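Local coordinates for periplasmic sugar-binding domain protein (Pseudomonas fluorescens Pf-5, PDB 3H75) that probably binds a sugar, as a two-domain periplasmic solute-binding protein of the kind that serves bacterial uptake systems, at residues A150-K155 and L162-L167; G166-L171 and V177-L182. All coordinates share one frame; numbering follows the deposited sequence.

Interaction 1: residues A150-K155 and L162-L167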
ATOM      1  N   ALA A 150       8.175   5.042  16.271  1.00  6.22           N
ATOM      2  CA  ALA A 150       7.702   4.399  15.050  1.00  7.26           C
ATOM      3  C   ALA A 150       6.424   3.613  15.297  1.00  8.45           C
ATOM      4  O   ALA A 150       6.305   2.886  16.282  1.00  8.83           O
ATOM      5  CB  ALA A 150       8.776   3.481  14.482  1.00  8.89           C
ATOM      6  N   PHE A 151       5.463   3.784  14.398  1.00  8.08           N
ATOM      7  CA  PHE A 151       4.188   3.086  14.484  1.00  8.60           C
ATOM      8  C   PHE A 151       4.079   2.207  13.253  1.00  9.65           C
ATOM      9  O   PHE A 151       3.980   2.708  12.131  1.00 10.05           O
ATOM     10  CB  PHE A 151       3.037   4.095  14.505  1.00 10.26           C
ATOM     11  CG  PHE A 151       2.963   4.889  15.772  1.00 10.65           C
ATOM     12  CD1 PHE A 151       2.163   4.463  16.827  1.00 13.69           C
ATOM     13  CD2 PHE A 151       3.729   6.038  15.934  1.00 11.73           C
ATOM     14  CE1 PHE A 151       2.130   5.162  18.024  1.00 12.02           C
ATOM     15  CE2 PHE A 151       3.704   6.748  17.134  1.00 11.81           C
ATOM     16  CZ  PHE A 151       2.901   6.307  18.181  1.00 12.61           C
ATOM     17  N   SER A 152       4.109   0.894  13.452  1.00  8.82           N
ATOM     18  CA  SER A 152       4.015  -0.019  12.323  1.00  9.27           C
ATOM     19  C   SER A 152       2.598  -0.573  12.243  1.00  9.78           C
ATOM     20  O   SER A 152       1.776  -0.285  13.105  1.00 10.34           O
ATOM     21  CB  SER A 152       5.028  -1.155  12.473  1.00 11.94           C
ATOM     22  OG  SER A 152       5.122  -1.897  11.272  1.00 14.98           O
ATOM     23  N   GLY A 153       2.311  -1.356  11.206  1.00 10.50           N
ATOM     24  CA  GLY A 153       0.976  -1.907  11.040  1.00 11.16           C
ATOM     25  C   GLY A 153       0.786  -3.238  11.735  1.00 13.75           C
ATOM     26  O   GLY A 153       1.177  -3.403  12.889  1.00 15.72           O
ATOM     27  N   LEU A 154       0.157  -4.182  11.042  1.00 12.06           N
ATOM     28  CA  LEU A 154      -0.046  -5.514  11.591  1.00 13.56           C
ATOM     29  C   LEU A 154       1.311  -6.201  11.462  1.00 14.19           C
ATOM     30  O   LEU A 154       1.812  -6.389  10.356  1.00 14.49           O
ATOM     31  CB  LEU A 154      -1.115  -6.266  10.790  1.00 13.87           C
ATOM     32  CG  LEU A 154      -2.568  -5.818  10.989  1.00 15.37           C
ATOM     33  CD1 LEU A 154      -3.440  -6.402   9.885  1.00 14.86           C
ATOM     34  CD2 LEU A 154      -3.070  -6.264  12.357  1.00 16.57           C
ATOM     35  N   LYS A 155       1.907  -6.560  12.595  1.00 15.32           N
ATOM     36  CA  LYS A 155       3.227  -7.181  12.604  1.00 16.89           C
ATOM     37  C   LYS A 155       3.431  -8.347  11.639  1.00 18.26           C
ATOM     38  O   LYS A 155       4.478  -8.445  10.997  1.00 18.30           O
ATOM     39  CB  LYS A 155       3.583  -7.639  14.022  1.00 18.26           C
ATOM     40  CG  LYS A 155       5.027  -8.116  14.160  1.00 20.81           C
ATOM     41  CD  LYS A 155       5.358  -8.515  15.592  1.00 23.23           C
ATOM     42  CE  LYS A 155       6.813  -8.953  15.713  1.00 24.71           C
ATOM     43  NZ  LYS A 155       7.157  -9.376  17.097  1.00 26.41           N
ATOM     44  N   LEU A 162       8.084  -5.166   5.369  1.00  8.32           N
ATOM     45  CA  LEU A 162       8.891  -4.503   4.354  1.00  8.40           C
ATOM     46  C   LEU A 162       9.125  -3.030   4.662  1.00  7.99           C
ATOM     47  O   LEU A 162      10.234  -2.525   4.492  1.00  6.53           O
ATOM     48  CB  LEU A 162       8.241  -4.651   2.979  1.00  9.93           C
ATOM     49  CG  LEU A 162       8.284  -6.068   2.397  1.00 11.60           C
ATOM     50  CD1 LEU A 162       7.449  -6.129   1.119  1.00 13.15           C
ATOM     51  CD2 LEU A 162       9.730  -6.459   2.126  1.00 14.95           C
ATOM     52  N   ARG A 163       8.089  -2.329   5.114  1.00  7.16           N
ATOM     53  CA  ARG A 163       8.276  -0.924   5.437  1.00  5.41           C
ATOM     54  C   ARG A 163       9.221  -0.790   6.625  1.00  6.36           C
ATOM     55  O   ARG A 163      10.062   0.110   6.653  1.00  5.63           O
ATOM     56  CB  ARG A 163       6.924  -0.252   5.697  1.00  5.91           C
ATOM     57  CG  ARG A 163       6.108  -0.172   4.416  1.00  6.32           C
ATOM     58  CD  ARG A 163       4.693   0.335   4.627  1.00  8.34           C
ATOM     59  NE  ARG A 163       3.889   0.023   3.451  1.00  8.99           N
ATOM     60  CZ  ARG A 163       2.572   0.188   3.362  1.00  8.21           C
ATOM     61  NH1 ARG A 163       1.877   0.684   4.379  1.00  7.40           N
ATOM     62  NH2 ARG A 163       1.941  -0.197   2.258  1.00  9.29           N
ATOM     63  N   GLU A 164       9.115  -1.699   7.591  1.00  6.34           N
ATOM     64  CA  GLU A 164      10.000  -1.656   8.747  1.00  7.51           C
ATOM     65  C   GLU A 164      11.432  -1.955   8.321  1.00  7.14           C
ATOM     66  O   GLU A 164      12.376  -1.366   8.849  1.00  6.73           O
ATOM     67  CB  GLU A 164       9.585  -2.670   9.815  1.00 10.05           C
ATOM     68  CG  GLU A 164      10.399  -2.515  11.099  1.00 15.35           C
ATOM     69  CD  GLU A 164      10.025  -3.509  12.180  1.00 19.85           C
ATOM     70  OE1 GLU A 164       8.835  -3.890  12.249  1.00 18.48           O
ATOM     71  OE2 GLU A 164      10.919  -3.892  12.971  1.00 20.38           O
ATOM     72  N   ARG A 165      11.602  -2.875   7.375  1.00  6.39           N
ATOM     73  CA  ARG A 165      12.945  -3.201   6.909  1.00  6.48           C
ATOM     74  C   ARG A 165      13.589  -1.937   6.342  1.00  6.41           C
ATOM     75  O   ARG A 165      14.764  -1.670   6.587  1.00  6.35           O
ATOM     76  CB  ARG A 165      12.899  -4.299   5.836  1.00  7.40           C
ATOM     77  CG  ARG A 165      14.220  -4.516   5.102  1.00  9.90           C
ATOM     78  CD  ARG A 165      15.358  -4.902   6.041  1.00 13.40           C
ATOM     79  NE  ARG A 165      16.634  -4.980   5.330  1.00 15.43           N
ATOM     80  CZ  ARG A 165      17.814  -5.147   5.919  1.00 13.42           C
ATOM     81  NH1 ARG A 165      17.887  -5.252   7.241  1.00 11.97           N
ATOM     82  NH2 ARG A 165      18.922  -5.205   5.186  1.00 14.38           N
ATOM     83  N   GLY A 166      12.808  -1.160   5.592  1.00  6.18           N
ATOM     84  CA  GLY A 166      13.315   0.078   5.020  1.00  5.58           C
ATOM     85  C   GLY A 166      13.710   1.038   6.123  1.00  6.34           C
ATOM     86  O   GLY A 166      14.753   1.689   6.052  1.00  7.30           O
ATOM     87  N   LEU A 167      12.864   1.130   7.147  1.00  5.37           N
ATOM     88  CA  LEU A 167      13.145   1.991   8.291  1.00  5.93           C
ATOM     89  C   LEU A 167      14.457   1.572   8.951  1.00  6.79           C
ATOM     90  O   LEU A 167      15.304   2.413   9.256  1.00  6.97           O
ATOM     91  CB  LEU A 167      12.010   1.897   9.319  1.00  6.14           C
ATOM     92  CG  LEU A 167      12.281   2.479  10.708  1.00  7.83           C
ATOM     93  CD1 LEU A 167      12.448   3.992  10.607  1.00  7.97           C
ATOM     94  CD2 LEU A 167      11.121   2.124  11.657  1.00  8.94           C
TER
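Ala150 faces Leu167 and Ser152 faces Glu164 where the end of strand 146-152 passes over helix 158-173, the CA-CA distance falling from 9.0 Å at the first pair to 7.2 Å at the second. One apolar touch closes the interface: Ala150 CB lies 3.9 Å from Leu167 CD2. The small alanine suits a buried place on the inner face of the strand, and the leucine bridges the wider gap because its CG stands anti to the backbone N (chi1 167°), carrying the branched end to the sheet, where it also touches Trp210. At the second pair Ser152 OG and Glu164 OE1 stay 4.3 Å apart, too far to bond. The serine hydroxyl is buried without a partner in the model, whereas the carboxylate is well served: OE1 is hydrogen-bonded to Tyr184 OH and OE2 forms a salt bridge with Arg168. These partners fix the carboxylate's orientation and probably favour its charged form. No hydrogen bond crosses between the two segments; they meet directly through the apolar touch and the looser serine-glutamate approach. The arrangement is the first half of a beta-alpha-beta unit, strand, loop and covering helix, in the Rossmann-like second domain of a periplasmic binding protein.

Interaction 2: residues G166-L171 and V177-L182. With SO4 (sulfate ion), chain C.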
ATOM      1  N   GLY A 166      12.808  -1.160   5.592  1.00  6.18           N
ATOM      2  CA  GLY A 166      13.315   0.078   5.020  1.00  5.58           C
ATOM      3  C   GLY A 166      13.710   1.038   6.123  1.00  6.34           C
ATOM      4  O   GLY A 166      14.753   1.689   6.052  1.00  7.30           O
ATOM      5  N   LEU A 167      12.864   1.130   7.147  1.00  5.37           N
ATOM      6  CA  LEU A 167      13.145   1.991   8.291  1.00  5.93           C
ATOM      7  C   LEU A 167      14.457   1.572   8.951  1.00  6.79           C
ATOM      8  O   LEU A 167      15.304   2.413   9.256  1.00  6.97           O
ATOM      9  CB  LEU A 167      12.010   1.897   9.319  1.00  6.14           C
ATOM     10  CG  LEU A 167      12.281   2.479  10.708  1.00  7.83           C
ATOM     11  CD1 LEU A 167      12.448   3.992  10.607  1.00  7.97           C
ATOM     12  CD2 LEU A 167      11.121   2.124  11.657  1.00  8.94           C
ATOM     13  N   ARG A 168      14.618   0.267   9.172  1.00  6.82           N
ATOM     14  CA  ARG A 168      15.828  -0.255   9.806  1.00  7.69           C
ATOM     15  C   ARG A 168      17.070   0.077   8.989  1.00  6.75           C
ATOM     16  O   ARG A 168      18.125   0.360   9.550  1.00  6.69           O
ATOM     17  CB  ARG A 168      15.727  -1.771   9.990  1.00  8.80           C
ATOM     18  CG  ARG A 168      14.595  -2.218  10.915  1.00 12.22           C
ATOM     19  CD  ARG A 168      14.854  -1.853  12.372  1.00 13.08           C
ATOM     20  NE  ARG A 168      13.743  -2.260  13.233  1.00 13.23           N
ATOM     21  CZ  ARG A 168      13.698  -2.057  14.547  1.00 13.53           C
ATOM     22  NH1 ARG A 168      14.704  -1.455  15.161  1.00 12.54           N
ATOM     23  NH2 ARG A 168      12.631  -2.432  15.245  1.00 14.80           N
ATOM     24  N   ARG A 169      16.955   0.037   7.665  1.00  6.66           N
ATOM     25  CA  ARG A 169      18.096   0.358   6.819  1.00  8.10           C
ATOM     26  C   ARG A 169      18.487   1.822   6.999  1.00  7.76           C
ATOM     27  O   ARG A 169      19.671   2.149   7.092  1.00  8.28           O
ATOM     28  CB  ARG A 169      17.772   0.067   5.356  1.00  9.69           C
ATOM     29  CG  ARG A 169      17.911  -1.398   4.979  1.00 15.36           C
ATOM     30  CD  ARG A 169      17.482  -1.603   3.537  1.00 18.37           C
ATOM     31  NE  ARG A 169      18.022  -0.550   2.682  1.00 22.45           N
ATOM     32  CZ  ARG A 169      17.342   0.028   1.697  1.00 22.56           C
ATOM     33  NH1 ARG A 169      16.095  -0.347   1.439  1.00 23.08           N
ATOM     34  NH2 ARG A 169      17.901   0.995   0.981  1.00 23.30           N
ATOM     35  N   ALA A 170      17.490   2.700   7.070  1.00  7.02           N
ATOM     36  CA  ALA A 170      17.754   4.124   7.255  1.00  8.22           C
ATOM     37  C   ALA A 170      18.357   4.381   8.637  1.00  7.58           C
ATOM     38  O   ALA A 170      19.256   5.207   8.788  1.00  8.42           O
ATOM     39  CB  ALA A 170      16.463   4.926   7.078  1.00  8.13           C
ATOM     40  N   LEU A 171      17.872   3.670   9.651  1.00  6.96           N
ATOM     41  CA  LEU A 171      18.409   3.844  10.998  1.00  5.86           C
ATOM     42  C   LEU A 171      19.872   3.417  11.077  1.00  6.95           C
ATOM     43  O   LEU A 171      20.657   4.004  11.815  1.00  7.44           O
ATOM     44  CB  LEU A 171      17.592   3.052  12.017  1.00  7.71           C
ATOM     45  CG  LEU A 171      16.197   3.610  12.318  1.00  8.07           C
ATOM     46  CD1 LEU A 171      15.433   2.617  13.181  1.00  7.55           C
ATOM     47  CD2 LEU A 171      16.307   4.955  13.037  1.00  8.34           C
ATOM     48  N   VAL A 177      20.080   9.080  15.051  1.00  8.15           N
ATOM     49  CA  VAL A 177      18.651   8.877  15.272  1.00 10.03           C
ATOM     50  C   VAL A 177      18.474   7.753  16.285  1.00 10.80           C
ATOM     51  O   VAL A 177      19.018   6.658  16.122  1.00 10.22           O
ATOM     52  CB  VAL A 177      17.918   8.499  13.960  1.00  8.30           C
ATOM     53  CG1 VAL A 177      16.436   8.258  14.245  1.00  8.66           C
ATOM     54  CG2 VAL A 177      18.079   9.616  12.933  1.00  9.39           C
ATOM     55  N   HIS A 178      17.718   8.028  17.340  1.00  9.01           N
ATOM     56  CA  HIS A 178      17.492   7.034  18.377  1.00  9.72           C
ATOM     57  C   HIS A 178      16.039   6.600  18.434  1.00  9.65           C
ATOM     58  O   HIS A 178      15.180   7.344  18.906  1.00 10.10           O
ATOM     59  CB  HIS A 178      17.919   7.605  19.728  1.00 11.22           C
ATOM     60  CG  HIS A 178      19.354   8.034  19.765  1.00 13.91           C
ATOM     61  ND1 HIS A 178      19.836   8.939  20.688  1.00 16.09           N
ATOM     62  CD2 HIS A 178      20.408   7.686  18.991  1.00 15.63           C
ATOM     63  CE1 HIS A 178      21.126   9.132  20.476  1.00 16.33           C
ATOM     64  NE2 HIS A 178      21.498   8.384  19.453  1.00 14.95           N
ATOM     65  N   LEU A 179      15.764   5.403  17.926  1.00  8.05           N
ATOM     66  CA  LEU A 179      14.412   4.862  17.947  1.00  8.32           C
ATOM     67  C   LEU A 179      14.115   4.486  19.388  1.00 10.73           C
ATOM     68  O   LEU A 179      14.651   3.501  19.903  1.00 13.57           O
ATOM     69  CB  LEU A 179      14.326   3.621  17.053  1.00  9.38           C
ATOM     70  CG  LEU A 179      13.023   2.822  17.104  1.00 10.40           C
ATOM     71  CD1 LEU A 179      11.869   3.664  16.605  1.00 12.47           C
ATOM     72  CD2 LEU A 179      13.176   1.576  16.253  1.00 11.93           C
ATOM     73  N   ARG A 180      13.275   5.272  20.049  1.00 10.69           N
ATOM     74  CA  ARG A 180      12.955   4.991  21.441  1.00 11.65           C
ATOM     75  C   ARG A 180      11.992   3.825  21.574  1.00 12.10           C
ATOM     76  O   ARG A 180      12.061   3.054  22.536  1.00 12.63           O
ATOM     77  CB  ARG A 180      12.373   6.233  22.123  1.00 11.59           C
ATOM     78  CG  ARG A 180      13.297   7.453  22.117  1.00 13.85           C
ATOM     79  CD  ARG A 180      14.725   7.092  22.532  1.00 15.49           C
ATOM     80  NE  ARG A 180      14.793   6.393  23.811  1.00 16.18           N
ATOM     81  CZ  ARG A 180      14.742   6.980  25.005  1.00 17.97           C
ATOM     82  NH1 ARG A 180      14.619   8.296  25.104  1.00 17.87           N
ATOM     83  NH2 ARG A 180      14.832   6.245  26.103  1.00 19.53           N
ATOM     84  N   GLN A 181      11.098   3.689  20.603  1.00 11.67           N
ATOM     85  CA  GLN A 181      10.126   2.612  20.630  1.00 11.40           C
ATOM     86  C   GLN A 181       9.399   2.471  19.306  1.00 10.71           C
ATOM     87  O   GLN A 181       9.065   3.462  18.659  1.00  9.39           O
ATOM     88  CB  GLN A 181       9.086   2.876  21.720  1.00 16.14           C
ATOM     89  CG  GLN A 181       8.256   1.671  22.092  1.00 23.68           C
ATOM     90  CD  GLN A 181       8.519   1.232  23.514  1.00 26.82           C
ATOM     91  OE1 GLN A 181       8.158   1.926  24.464  1.00 30.45           O
ATOM     92  NE2 GLN A 181       9.166   0.084  23.670  1.00 30.20           N
ATOM     93  N   LEU A 182       9.175   1.226  18.906  1.00 10.50           N
ATOM     94  CA  LEU A 182       8.415   0.932  17.704  1.00 10.58           C
ATOM     95  C   LEU A 182       7.255   0.096  18.213  1.00 11.79           C
ATOM     96  O   LEU A 182       7.463  -0.927  18.862  1.00 13.08           O
ATOM     97  CB  LEU A 182       9.239   0.134  16.688  1.00 11.38           C
ATOM     98  CG  LEU A 182       8.477  -0.301  15.423  1.00 12.80           C
ATOM     99  CD1 LEU A 182       9.438  -0.448  14.253  1.00 13.80           C
ATOM    100  CD2 LEU A 182       7.744  -1.613  15.679  1.00 15.16           C
TER
HETATM  101  S   SO4 C 401      15.119   8.258  28.891  1.00 26.95           S
HETATM  102  O1  SO4 C 401      16.083   8.811  27.917  1.00 20.45           O
HETATM  103  O2  SO4 C 401      13.768   8.747  28.545  1.00 21.10           O
HETATM  104  O3  SO4 C 401      15.150   6.783  28.844  1.00 20.32           O
HETATM  105  O4  SO4 C 401      15.484   8.712  30.247  1.00 21.44           O
HETATM  106  O   HOH W   1      19.883   4.658  14.393  1.00  8.24           O
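The guanidinium of Arg168 meets two leucines of the strand aslant, with NH1 3.6 Å from CD2 of Leu179 and NH2 3.9 Å from CD1 of Leu182. A bend at chi2 (-70°) turns the arginine's end back to the strand, though its CB starts off to one side; with its charge already paired with Glu164, the group leans obliquely against methyls on the exposed side of the contact. The other guanidinium, of Arg180, has a sulfate ion at its edge, in its plane. NH2 donates to O3 over 2.8 Å at 154°, and NH1 adds a weak bond to O1. Glu147 is a second partner of NH1, and Arg202 also binds the sulfate, which probably came from the crystallisation liquor.

Leu171 fills the middle of the interface by sending its two methyls to different residues. CD2 comes 3.5 Å from Val177 CG1, a close fit, and CD1 lies 4.0 Å from Leu179 CD2, the leucine set roughly perpendicular to both. Branched aliphatic chains suit such interlocking. Further along, Leu182 CD1 also meets Leu167 CD2 at 4.0 Å, the two side chains running alongside in opposite senses. Near the connection, one water lies 2.8 Å from both Leu171 O and Val177 O, placed to bridge them, though it has more acceptors near it than protons to give.

Val177, Leu179 and Leu182 all point to the helix; the helical backbone angles of Arg180 shift the pattern by one residue. The axes of the short segments approach to 10.2 Å at 137°. Helix 158-173 thus packs on edge strand 177-184, with Leu148 and Ala150 of strand 146-152 and Leu130 and Leu134 of helix 122-137 closing in beside them.

Interactions 1 and 2 follow one another along the chain and have centres 10 Å apart. They are the two halves of one beta-alpha-beta crossover: strand 146-152, helix 158-173, then strand 177-184, the two strands being parallel neighbours at one side of the second domain's sheet. Gly166 and Leu167 belong to both interactions, and Leu167 touches both strands. The strands themselves are joined by a probable hydrogen bond, Ala150 N to Gln181 O at 3.0 Å, while Ala150 CB packs on Leu179 and Leu182. Helix and sheet edge therefore form one continuous, largely apolar packing surface, structural packing within one of the two domains.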